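Local coordinates for prolyl 4-hydroxylase (Phytophthora capsici LT1534, PDB 6IUQ), which probably catalyses the 4-hydroxylation of proline residues as an iron(II)- and 2-oxoglutarate-dependent oxygenase with a double-stranded beta-helix core, at residues A[9-14]-A[44-49]; A[53-58]-A[107-112]. All coordinates share one frame; numbering follows the deposited sequence.

Contact 1: residues A[9-14]-A[44-49]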
loop_
_atom_site.group_PDB
_atom_site.type_symbol
_atom_site.label_atom_id
_atom_site.label_comp_id
_atom_site.label_asym_id
_atom_site.label_seq_id
_atom_site.Cartn_x
_atom_site.Cartn_y
_atom_site.Cartn_z
ATOM N N TYR A 9 -18.203 -7.223 -22.879
ATOM C CA TYR A 9 -16.850 -7.448 -22.398
ATOM C C TYR A 9 -16.079 -8.311 -23.380
ATOM O O TYR A 9 -16.642 -9.212 -23.998
ATOM C CB TYR A 9 -16.883 -8.094 -21.004
ATOM C CG TYR A 9 -17.549 -7.210 -19.972
ATOM C CD1 TYR A 9 -16.825 -6.238 -19.292
ATOM C CD2 TYR A 9 -18.912 -7.322 -19.698
ATOM C CE1 TYR A 9 -17.433 -5.410 -18.364
ATOM C CE2 TYR A 9 -19.529 -6.491 -18.768
ATOM C CZ TYR A 9 -18.781 -5.542 -18.108
ATOM O OH TYR A 9 -19.377 -4.722 -17.174
ATOM N N LYS A 10 -14.787 -8.036 -23.510
ATOM C CA LYS A 10 -13.939 -8.755 -24.458
ATOM C C LYS A 10 -13.802 -10.248 -24.155
ATOM O O LYS A 10 -13.371 -11.024 -25.010
ATOM C CB LYS A 10 -12.549 -8.118 -24.497
ATOM C CG LYS A 10 -12.243 -7.384 -25.790
ATOM C CD LYS A 10 -11.614 -8.314 -26.830
ATOM C CE LYS A 10 -10.190 -8.709 -26.453
ATOM N NZ LYS A 10 -9.639 -9.757 -27.361
ATOM N N GLU A 11 -14.166 -10.646 -22.941
ATOM C CA GLU A 11 -13.966 -12.021 -22.502
ATOM C C GLU A 11 -15.048 -12.434 -21.512
ATOM O O GLU A 11 -15.533 -11.620 -20.735
ATOM C CB GLU A 11 -12.580 -12.170 -21.879
ATOM C CG GLU A 11 -12.337 -13.496 -21.179
ATOM C CD GLU A 11 -10.921 -13.611 -20.644
ATOM O OE1 GLU A 11 -10.686 -14.416 -19.697
ATOM O OE2 GLU A 11 -10.048 -12.893 -21.182
ATOM N N SER A 12 -15.439 -13.696 -21.543
ATOM C CA SER A 12 -16.464 -14.155 -20.635
ATOM C C SER A 12 -15.880 -14.198 -19.221
ATOM O O SER A 12 -14.693 -14.458 -19.051
ATOM C CB SER A 12 -16.995 -15.520 -21.074
ATOM O OG SER A 12 -16.138 -16.558 -20.654
ATOM N N PHE A 13 -16.694 -13.916 -18.210
ATOM C CA PHE A 13 -16.186 -13.937 -16.840
ATOM C C PHE A 13 -17.257 -14.265 -15.816
ATOM O O PHE A 13 -18.446 -14.207 -16.098
ATOM C CB PHE A 13 -15.551 -12.593 -16.485
ATOM C CG PHE A 13 -16.548 -11.487 -16.305
ATOM C CD1 PHE A 13 -17.053 -10.811 -17.402
ATOM C CD2 PHE A 13 -16.974 -11.118 -15.032
ATOM C CE1 PHE A 13 -17.977 -9.786 -17.239
ATOM C CE2 PHE A 13 -17.888 -10.093 -14.853
ATOM C CZ PHE A 13 -18.396 -9.423 -15.958
ATOM N N THR A 14 -16.810 -14.590 -14.615
ATOM C CA THR A 14 -17.707 -14.837 -13.500
ATOM C C THR A 14 -17.380 -13.906 -12.346
ATOM O O THR A 14 -16.245 -13.879 -11.863
ATOM C CB THR A 14 -17.602 -16.286 -12.989
ATOM O OG1 THR A 14 -17.613 -17.187 -14.102
ATOM C CG2 THR A 14 -18.767 -16.598 -12.078
ATOM N N PHE A 44 -8.601 -12.631 -8.696
ATOM C CA PHE A 44 -9.983 -12.565 -9.172
ATOM C C PHE A 44 -10.252 -13.545 -10.309
ATOM O O PHE A 44 -11.401 -13.932 -10.549
ATOM C CB PHE A 44 -10.339 -11.143 -9.637
ATOM C CG PHE A 44 -10.454 -10.149 -8.518
ATOM C CD1 PHE A 44 -9.319 -9.595 -7.945
ATOM C CD2 PHE A 44 -11.702 -9.773 -8.030
ATOM C CE1 PHE A 44 -9.423 -8.670 -6.885
ATOM C CE2 PHE A 44 -11.826 -8.846 -6.972
ATOM C CZ PHE A 44 -10.684 -8.296 -6.401
ATOM N N GLY A 45 -9.194 -13.947 -11.006
ATOM C CA GLY A 45 -9.341 -14.727 -12.220
ATOM C C GLY A 45 -9.251 -13.782 -13.403
ATOM O O GLY A 45 -9.579 -12.595 -13.300
ATOM N N HIS A 46 -8.813 -14.305 -14.536
ATOM C CA HIS A 46 -8.456 -13.462 -15.659
ATOM C C HIS A 46 -9.637 -12.736 -16.289
ATOM O O HIS A 46 -9.524 -11.565 -16.668
ATOM C CB HIS A 46 -7.736 -14.288 -16.730
ATOM C CG HIS A 46 -7.218 -13.461 -17.860
ATOM N ND1 HIS A 46 -7.940 -13.245 -19.012
ATOM C CD2 HIS A 46 -6.076 -12.745 -17.987
ATOM C CE1 HIS A 46 -7.251 -12.454 -19.816
ATOM N NE2 HIS A 46 -6.117 -12.135 -19.217
ATOM N N GLY A 47 -10.769 -13.420 -16.412
ATOM C CA GLY A 47 -11.940 -12.806 -17.019
ATOM C C GLY A 47 -12.418 -11.639 -16.179
ATOM O O GLY A 47 -12.612 -10.532 -16.681
ATOM N N TRP A 48 -12.579 -11.891 -14.885
ATOM C CA TRP A 48 -13.100 -10.895 -13.951
ATOM C C TRP A 48 -12.161 -9.684 -13.850
ATOM O O TRP A 48 -12.610 -8.541 -13.958
ATOM C CB TRP A 48 -13.336 -11.550 -12.587
ATOM C CG TRP A 48 -14.136 -10.737 -11.599
ATOM C CD1 TRP A 48 -14.794 -9.561 -11.830
ATOM C CD2 TRP A 48 -14.332 -11.042 -10.210
ATOM N NE1 TRP A 48 -15.394 -9.120 -10.665
ATOM C CE2 TRP A 48 -15.116 -10.010 -9.659
ATOM C CE3 TRP A 48 -13.912 -12.087 -9.379
ATOM C CZ2 TRP A 48 -15.497 -9.997 -8.320
ATOM C CZ3 TRP A 48 -14.281 -12.072 -8.057
ATOM C CH2 TRP A 48 -15.066 -11.032 -7.535
ATOM N N ALA A 49 -10.863 -9.924 -13.677
ATOM C CA ALA A 49 -9.877 -8.843 -13.737
ATOM C C ALA A 49 -9.933 -8.053 -15.052
ATOM O O ALA A 49 -9.833 -6.823 -15.044
ATOM C CB ALA A 49 -8.477 -9.388 -13.523
HETATM O O HOH W 1 -14.090 -9.800 -19.062
HETATM O O HOH W 2 -13.484 -15.539 -11.807
#
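Phe13 lies against the first turn of helix 46-61, and its CB sits 3.3 Å from Gly47 C. This is the tight part of the contact. Gly47 has no side chain, which lets the loop come within 4.4 Å between Phe13 CA and Gly47 CA. The Phe13 ring leans obliquely to Trp48, with CD2 4.2 Å from Trp48 CD1. Phe44 CD2 lies over one face of the indole, and Thr14 O is 3.8 Å from Trp48 CG.

The outer side is polar and more open to solvent. Glu11 reaches out to exposed His46 with CG anti to the backbone N (chi1 170°) and an extended chain. His46 ND1 donates to Glu11 OE1 over 3.1 Å. The bond is nearly straight (178°), lies in the ring plane and uses the syn lone pair. Carboxylate and ring are nearly coplanar (21°), with Glu11 OE2 3.0 Å from His46 ND1. His46 NE2 hydrogen-bonds to Glu176 OE2, so the ring is fixed at both nitrogens. Two waters bridge the backbones, from Glu11 O to Gly47 O and from Thr14 O to Phe44 O. The arrangement is a His-carboxylate hydrogen bond beside a helix N-terminus. It fastens the N-terminal loop to a helix outside the double-stranded beta-helix strands.

Contact 2: residues A[53-58]-A[107-112]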
loop_
_atom_site.group_PDB
_atom_site.type_symbol
_atom_site.label_atom_id
_atom_site.label_comp_id
_atom_site.label_asym_id
_atom_site.label_seq_id
_atom_site.Cartn_x
_atom_site.Cartn_y
_atom_site.Cartn_z
ATOM N N LEU A 53 -10.868 -3.963 -15.620
ATOM C CA LEU A 53 -9.961 -3.118 -16.412
ATOM C C LEU A 53 -10.707 -2.421 -17.552
ATOM O O LEU A 53 -10.510 -1.230 -17.780
ATOM C CB LEU A 53 -8.782 -3.946 -16.983
ATOM C CG LEU A 53 -7.792 -3.257 -17.941
ATOM C CD1 LEU A 53 -7.143 -2.025 -17.314
ATOM C CD2 LEU A 53 -6.716 -4.228 -18.461
ATOM N N GLU A 54 -11.562 -3.158 -18.258
ATOM C CA GLU A 54 -12.349 -2.571 -19.343
ATOM C C GLU A 54 -13.184 -1.400 -18.828
ATOM O O GLU A 54 -13.183 -0.320 -19.426
ATOM C CB GLU A 54 -13.241 -3.626 -20.011
ATOM C CG GLU A 54 -12.458 -4.620 -20.880
ATOM C CD GLU A 54 -13.341 -5.655 -21.589
ATOM O OE1 GLU A 54 -14.254 -5.240 -22.343
ATOM O OE2 GLU A 54 -13.101 -6.883 -21.408
ATOM N N GLU A 55 -13.857 -1.590 -17.696
ATOM C CA GLU A 55 -14.653 -0.512 -17.123
ATOM C C GLU A 55 -13.779 0.679 -16.744
ATOM O O GLU A 55 -14.174 1.828 -16.902
ATOM C CB GLU A 55 -15.447 -1.015 -15.918
ATOM C CG GLU A 55 -16.534 -1.987 -16.314
ATOM C CD GLU A 55 -17.460 -2.380 -15.170
ATOM O OE1 GLU A 55 -17.214 -1.989 -13.994
ATOM O OE2 GLU A 55 -18.447 -3.089 -15.458
HETATM N N MSE A 56 -12.569 0.411 -16.273
HETATM C CA MSE A 56 -11.665 1.497 -15.914
HETATM C C MSE A 56 -11.214 2.293 -17.131
HETATM O O MSE A 56 -11.123 3.516 -17.077
HETATM C CB MSE A 56 -10.444 0.953 -15.174
HETATM C CG MSE A 56 -10.774 0.424 -13.801
HETATM SE SE MSE A 56 -9.214 -0.366 -12.961
HETATM C CE MSE A 56 -8.064 1.210 -12.873
ATOM N N ARG A 57 -10.897 1.586 -18.210
ATOM C CA ARG A 57 -10.497 2.234 -19.447
ATOM C C ARG A 57 -11.642 3.090 -19.990
ATOM O O ARG A 57 -11.424 4.176 -20.519
ATOM C CB ARG A 57 -10.074 1.201 -20.487
ATOM C CG ARG A 57 -8.709 0.567 -20.255
ATOM C CD ARG A 57 -8.158 0.100 -21.589
ATOM N NE ARG A 57 -7.212 -1.008 -21.503
ATOM C CZ ARG A 57 -5.899 -0.878 -21.319
ATOM N NH1 ARG A 57 -5.356 0.328 -21.174
ATOM N NH2 ARG A 57 -5.128 -1.967 -21.285
ATOM N N TRP A 58 -12.865 2.591 -19.854
ATOM C CA TRP A 58 -14.029 3.342 -20.275
ATOM C C TRP A 58 -14.161 4.637 -19.486
ATOM O O TRP A 58 -14.410 5.697 -20.056
ATOM C CB TRP A 58 -15.290 2.510 -20.120
ATOM C CG TRP A 58 -16.488 3.217 -20.638
ATOM C CD1 TRP A 58 -16.948 3.221 -21.929
ATOM C CD2 TRP A 58 -17.378 4.052 -19.891
ATOM N NE1 TRP A 58 -18.076 3.999 -22.024
ATOM C CE2 TRP A 58 -18.361 4.522 -20.790
ATOM C CE3 TRP A 58 -17.448 4.440 -18.551
ATOM C CZ2 TRP A 58 -19.398 5.351 -20.389
ATOM C CZ3 TRP A 58 -18.476 5.269 -18.155
ATOM C CH2 TRP A 58 -19.439 5.718 -19.073
ATOM N N VAL A 107 -20.666 1.780 -13.947
ATOM C CA VAL A 107 -19.710 0.669 -14.064
ATOM C C VAL A 107 -20.024 -0.504 -13.130
ATOM O O VAL A 107 -19.478 -0.608 -12.025
ATOM C CB VAL A 107 -18.275 1.162 -13.805
ATOM C CG1 VAL A 107 -17.685 1.790 -15.070
ATOM C CG2 VAL A 107 -18.242 2.168 -12.640
ATOM N N PRO A 108 -20.891 -1.414 -13.592
ATOM C CA PRO A 108 -21.474 -2.484 -12.764
ATOM C C PRO A 108 -20.475 -3.395 -12.040
ATOM O O PRO A 108 -20.718 -3.755 -10.874
ATOM C CB PRO A 108 -22.294 -3.298 -13.782
ATOM C CG PRO A 108 -22.651 -2.322 -14.838
ATOM C CD PRO A 108 -21.425 -1.435 -14.968
ATOM N N GLU A 109 -19.390 -3.789 -12.700
ATOM C CA GLU A 109 -18.424 -4.644 -12.028
ATOM C C GLU A 109 -17.650 -3.853 -10.976
ATOM O O GLU A 109 -17.315 -4.380 -9.914
ATOM C CB GLU A 109 -17.461 -5.299 -13.031
ATOM C CG GLU A 109 -18.151 -6.181 -14.062
ATOM C CD GLU A 109 -19.067 -7.229 -13.425
ATOM O OE1 GLU A 109 -18.703 -7.818 -12.375
ATOM O OE2 GLU A 109 -20.171 -7.455 -13.971
ATOM N N LEU A 110 -17.349 -2.594 -11.266
ATOM C CA LEU A 110 -16.670 -1.773 -10.265
ATOM C C LEU A 110 -17.622 -1.452 -9.119
ATOM O O LEU A 110 -17.197 -1.385 -7.972
ATOM C CB LEU A 110 -16.114 -0.498 -10.886
ATOM C CG LEU A 110 -14.879 -0.696 -11.769
ATOM C CD1 LEU A 110 -14.529 0.589 -12.529
ATOM C CD2 LEU A 110 -13.693 -1.182 -10.930
ATOM N N ASP A 111 -18.911 -1.283 -9.423
ATOM C CA ASP A 111 -19.905 -1.009 -8.393
ATOM C C ASP A 111 -20.062 -2.224 -7.477
ATOM O O ASP A 111 -20.076 -2.096 -6.261
ATOM C CB ASP A 111 -21.245 -0.630 -9.029
ATOM C CG ASP A 111 -22.261 -0.104 -8.013
ATOM O OD1 ASP A 111 -21.912 0.051 -6.814
ATOM O OD2 ASP A 111 -23.415 0.168 -8.423
ATOM N N ALA A 112 -20.169 -3.406 -8.065
ATOM C CA ALA A 112 -20.210 -4.648 -7.300
ATOM C C ALA A 112 -18.939 -4.863 -6.478
ATOM O O ALA A 112 -18.987 -5.407 -5.374
ATOM C CB ALA A 112 -20.428 -5.832 -8.227
#
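Glu55 points its carboxylate at the first turn of helix 108-115 and takes two backbone N-H groups there. Leu110 N donates to Glu55 OE1 at 2.8 Å, and Glu109 N donates to Glu55 OE2 at 3.0 Å. The two bonds differ in setting. The Glu109 bond uses the syn lone pair of OE2 and is fairly straight (165°). The Leu110 bond is more bent and reaches OE1 on the syn side, 18° out of the carboxylate plane. The extended Glu55 chain, with CG anti to the carbonyl carbon, carries the carboxylate over to the first turn of helix 108-115. OE2 has a further partner in the hydroxyl of Tyr9.

A carboxylate from another helix thus accepts two N-H groups of the first turn, which have no acceptor from within their own helix. Val107 holds the N-cap position, and its valine side chain has no polar group to offer. The N-terminal helix dipole would probably favour the negative charge of Glu55. The segments of helices 46-61 and 108-115 cross at -112°, with axes 9.3 Å apart at closest approach.

Val107 and Leu110 pack against the stem of Glu55. Val107 CG1 lies 3.7 Å from Glu55 CB, and the two side chains meet at a slant. Leu110 CD1 approaches the same CB at 3.9 Å. It also touches CG of selenomethionine Met56 at 4.0 Å, where the two side chains cross at about a right angle. Met56 and Leu110 both also pack on Leu143 of strand 139-146, so this side of the contact faces the main sheet. Glu109 crosses Glu55 at about a right angle, with the carboxylate planes well turned from each other. Its chain bends at chi2 and leads its carboxylate away to a salt bridge with Arg15.

Overall arrangement
Contact 1 and contact 2 have centres about 12 Å apart and share helix 46-61. Contact 1 uses its first turn, and contact 2 uses a later part. Along the chain they come in series, contact 1 closing before contact 2 opens. They also touch directly. Besides the Tyr9 hydroxyl, Lys10 N lies 2.9 Å from Glu54 OE2, a probable hydrogen bond. The Phe13 ring packs on Glu109. The N-terminal loop is thus joined to both helices, 46-61 and 108-115. Both helices pack on strands 139-146 and 224-232 of the six-stranded sheet. Through them the loop is tied to the outside of the double-stranded beta-helix.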